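Local coordinates for protein formate dehydrogenase (Staphylococcus aureus, PDB 6TTB) that probably catalyses the NAD-dependent oxidation of formate to carbon dioxide, transferring the hydride to the bound nicotinamide cofactor, at residues I57-F62 and D342-F347. Sequence-based numbering, arbitrary orientation.
Sequences IGLKTF and DILERF
Leu344, with Glu345 beside it, meets Leu59 and Phe62 where two helices come together; within segments 57-62 and 342-347 the nearest CA atoms, those of Leu59 and Leu344, lie 9.7 Å apart. Asp342, at the start of 342-347, points away from the partner helix; its OD2 takes the NE of Arg346 one turn later at 2.8 Å, a salt bridge suited to the outer side of a helix. Leu344 is the apolar centre of the contact: its CD1 methyl meets CD2 of Leu59, the two side chains crossing at about a right angle, and its CB lies 4.2 Å from CE1 of Phe62. A branched leucine suits this place because it also reaches Ile91 and Ile115. Glu345 bends at chi2 (59°) and brings OE1 to 3.5 Å from CZ of Phe62, with carboxylate and ring planes 52° apart. That oxygen forms a salt bridge with Arg66, which also makes a cation-pi contact with Phe62, so acid, base and ring cluster at the margin. Phe62 reaches the other helix because its CG stands anti to the backbone N (chi1 174°), carrying the flat ring toward it. Helix 330-348 thus meets helix 59-64 while packing on strands 89-92 and 113-116 of the five-stranded parallel sheet, the layered alpha/beta architecture of the domain that accompanies the Rossmann NAD-binding domain in D-2-hydroxyacid dehydrogenases.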
ATOM      1  N   ILE A  57      16.820 -22.348  -8.911  1.00 21.03           N
ATOM      2  CA  ILE A  57      15.512 -22.915  -9.192  1.00 24.55           C
ATOM      3  C   ILE A  57      15.557 -24.412  -9.488  1.00 27.85           C
ATOM      4  O   ILE A  57      14.647 -24.929 -10.137  1.00 33.89           O
ATOM      5  CB  ILE A  57      14.790 -22.095 -10.263  1.00 28.21           C
ATOM      6  CG1 ILE A  57      13.388 -21.734  -9.803  1.00 30.37           C
ATOM      7  CG2 ILE A  57      14.889 -22.631 -11.696  1.00 19.90           C
ATOM      8  CD1 ILE A  57      13.346 -20.375  -9.159  1.00 35.35           C
ATOM      9  N   GLY A  58      16.540 -25.123  -8.896  1.00 25.11           N
ATOM     10  CA  GLY A  58      16.488 -26.577  -8.843  1.00 23.43           C
ATOM     11  C   GLY A  58      17.019 -27.256 -10.112  1.00 27.52           C
ATOM     12  O   GLY A  58      17.041 -28.469 -10.171  1.00 32.42           O
ATOM     13  N   LEU A  59      17.597 -26.487 -11.046  1.00 26.16           N
ATOM     14  CA  LEU A  59      17.890 -27.032 -12.370  1.00 26.76           C
ATOM     15  C   LEU A  59      19.196 -27.849 -12.390  1.00 27.56           C
ATOM     16  O   LEU A  59      19.377 -28.717 -13.242  1.00 25.06           O
ATOM     17  CB  LEU A  59      17.895 -25.915 -13.433  1.00 25.61           C
ATOM     18  CG  LEU A  59      16.528 -25.270 -13.754  1.00 21.21           C
ATOM     19  CD1 LEU A  59      16.690 -23.915 -14.387  1.00 15.17           C
ATOM     20  CD2 LEU A  59      15.671 -26.154 -14.624  1.00 20.01           C
ATOM     21  N   LYS A  60      20.108 -27.580 -11.468  1.00 29.11           N
ATOM     22  CA  LYS A  60      21.432 -28.181 -11.526  1.00 23.74           C
ATOM     23  C   LYS A  60      21.301 -29.673 -11.518  1.00 24.38           C
ATOM     24  O   LYS A  60      21.747 -30.310 -12.441  1.00 31.22           O
ATOM     25  CB  LYS A  60      22.208 -27.837 -10.267  1.00 29.06           C
ATOM     26  CG  LYS A  60      23.706 -28.147 -10.238  1.00 24.95           C
ATOM     27  CD  LYS A  60      24.201 -27.168  -9.181  1.00 38.41           C
ATOM     28  CE  LYS A  60      23.098 -26.110  -8.883  1.00 33.34           C
ATOM     29  NZ  LYS A  60      23.613 -24.863  -8.248  1.00 27.44           N
ATOM     30  N   THR A  61      20.743 -30.220 -10.431  1.00 25.88           N
ATOM     31  CA  THR A  61      20.401 -31.623 -10.323  1.00 25.70           C
ATOM     32  C   THR A  61      19.376 -32.017 -11.380  1.00 25.61           C
ATOM     33  O   THR A  61      19.586 -32.976 -12.106  1.00 27.23           O
ATOM     34  CB  THR A  61      19.920 -31.985  -8.911  1.00 33.59           C
ATOM     35  OG1 THR A  61      20.097 -30.824  -8.116  1.00 41.63           O
ATOM     36  CG2 THR A  61      20.722 -33.100  -8.253  1.00 42.68           C
ATOM     37  N   PHE A  62      18.292 -31.253 -11.516  1.00 26.97           N
ATOM     38  CA  PHE A  62      17.252 -31.627 -12.462  1.00 21.90           C
ATOM     39  C   PHE A  62      17.853 -31.833 -13.837  1.00 21.92           C
ATOM     40  O   PHE A  62      17.454 -32.736 -14.550  1.00 22.54           O
ATOM     41  CB  PHE A  62      16.188 -30.552 -12.564  1.00 25.47           C
ATOM     42  CG  PHE A  62      15.175 -30.831 -13.640  1.00 28.07           C
ATOM     43  CD1 PHE A  62      15.422 -30.488 -14.953  1.00 28.91           C
ATOM     44  CD2 PHE A  62      13.988 -31.461 -13.342  1.00 27.27           C
ATOM     45  CE1 PHE A  62      14.505 -30.775 -15.958  1.00 33.46           C
ATOM     46  CE2 PHE A  62      13.065 -31.716 -14.334  1.00 30.74           C
ATOM     47  CZ  PHE A  62      13.335 -31.394 -15.649  1.00 30.98           C
ATOM     48  N   ASP A 342       8.742 -28.113 -16.046  1.00 29.70           N
ATOM     49  CA  ASP A 342       7.801 -28.796 -16.935  1.00 34.20           C
ATOM     50  C   ASP A 342       8.146 -28.530 -18.412  1.00 34.66           C
ATOM     51  O   ASP A 342       8.150 -29.447 -19.265  1.00 34.95           O
ATOM     52  CB  ASP A 342       6.343 -28.473 -16.613  1.00 31.92           C
ATOM     53  CG  ASP A 342       5.396 -29.354 -17.402  1.00 45.59           C
ATOM     54  OD1 ASP A 342       5.197 -30.574 -16.988  1.00 38.14           O
ATOM     55  OD2 ASP A 342       4.863 -28.854 -18.456  1.00 50.66           O
ATOM     56  N   ILE A 343       8.437 -27.270 -18.720  1.00 31.68           N
ATOM     57  CA  ILE A 343       8.790 -26.889 -20.079  1.00 31.91           C
ATOM     58  C   ILE A 343       9.942 -27.761 -20.565  1.00 32.68           C
ATOM     59  O   ILE A 343       9.812 -28.432 -21.589  1.00 36.34           O
ATOM     60  CB  ILE A 343       9.140 -25.393 -20.115  1.00 35.06           C
ATOM     61  CG1 ILE A 343       7.894 -24.534 -20.354  1.00 39.94           C
ATOM     62  CG2 ILE A 343      10.251 -25.099 -21.104  1.00 28.98           C
ATOM     63  CD1 ILE A 343       7.913 -23.210 -19.599  1.00 40.18           C
ATOM     64  N   LEU A 344      11.082 -27.693 -19.845  1.00 31.56           N
ATOM     65  CA  LEU A 344      12.293 -28.425 -20.204  1.00 26.03           C
ATOM     66  C   LEU A 344      11.987 -29.916 -20.408  1.00 30.01           C
ATOM     67  O   LEU A 344      12.595 -30.565 -21.249  1.00 32.65           O
ATOM     68  CB  LEU A 344      13.320 -28.249 -19.106  1.00 20.56           C
ATOM     69  CG  LEU A 344      13.803 -26.828 -18.864  1.00 21.96           C
ATOM     70  CD1 LEU A 344      14.820 -26.808 -17.732  1.00 22.91           C
ATOM     71  CD2 LEU A 344      14.423 -26.241 -20.099  1.00 19.11           C
ATOM     72  N   GLU A 345      11.059 -30.462 -19.615  1.00 27.75           N
ATOM     73  CA  GLU A 345      10.662 -31.855 -19.740  1.00 29.18           C
ATOM     74  C   GLU A 345      10.013 -32.066 -21.131  1.00 32.11           C
ATOM     75  O   GLU A 345      10.569 -32.762 -22.000  1.00 33.38           O
ATOM     76  CB  GLU A 345       9.802 -32.231 -18.525  1.00 28.47           C
ATOM     77  CG  GLU A 345       9.819 -33.699 -18.195  1.00 40.62           C
ATOM     78  CD  GLU A 345      11.195 -34.255 -17.905  1.00 47.97           C
ATOM     79  OE1 GLU A 345      11.593 -34.194 -16.747  1.00 58.39           O
ATOM     80  OE2 GLU A 345      11.879 -34.729 -18.855  1.00 57.26           O
ATOM     81  N   ARG A 346       8.907 -31.354 -21.388  1.00 28.41           N
ATOM     82  CA  ARG A 346       8.275 -31.419 -22.698  1.00 33.35           C
ATOM     83  C   ARG A 346       9.302 -31.163 -23.823  1.00 37.58           C
ATOM     84  O   ARG A 346       9.397 -31.922 -24.777  1.00 36.42           O
ATOM     85  CB  ARG A 346       7.133 -30.413 -22.780  1.00 33.73           C
ATOM     86  CG  ARG A 346       6.127 -30.550 -21.661  1.00 27.77           C
ATOM     87  CD  ARG A 346       4.846 -29.844 -22.049  1.00 22.83           C
ATOM     88  NE  ARG A 346       3.947 -29.756 -20.890  1.00 23.09           N
ATOM     89  CZ  ARG A 346       2.625 -29.749 -20.981  1.00 22.72           C
ATOM     90  NH1 ARG A 346       2.034 -29.730 -22.172  1.00 23.10           N
ATOM     91  NH2 ARG A 346       1.898 -29.670 -19.894  1.00 21.47           N
ATOM     92  N   PHE A 347      10.072 -30.083 -23.711  1.00 38.76           N
ATOM     93  CA  PHE A 347      11.083 -29.802 -24.711  1.00 34.69           C
ATOM     94  C   PHE A 347      11.884 -31.059 -25.023  1.00 35.07           C
ATOM     95  O   PHE A 347      12.018 -31.417 -26.180  1.00 49.98           O
ATOM     96  CB  PHE A 347      12.004 -28.675 -24.248  1.00 33.82           C
ATOM     97  CG  PHE A 347      13.032 -28.270 -25.269  1.00 24.58           C
ATOM     98  CD1 PHE A 347      12.648 -27.870 -26.523  1.00 23.49           C
ATOM     99  CD2 PHE A 347      14.379 -28.422 -25.013  1.00 28.26           C
ATOM    100  CE1 PHE A 347      13.578 -27.567 -27.487  1.00 22.85           C
ATOM    101  CE2 PHE A 347      15.320 -28.181 -25.997  1.00 25.83           C
ATOM    102  CZ  PHE A 347      14.908 -27.755 -27.228  1.00 26.76           C
TER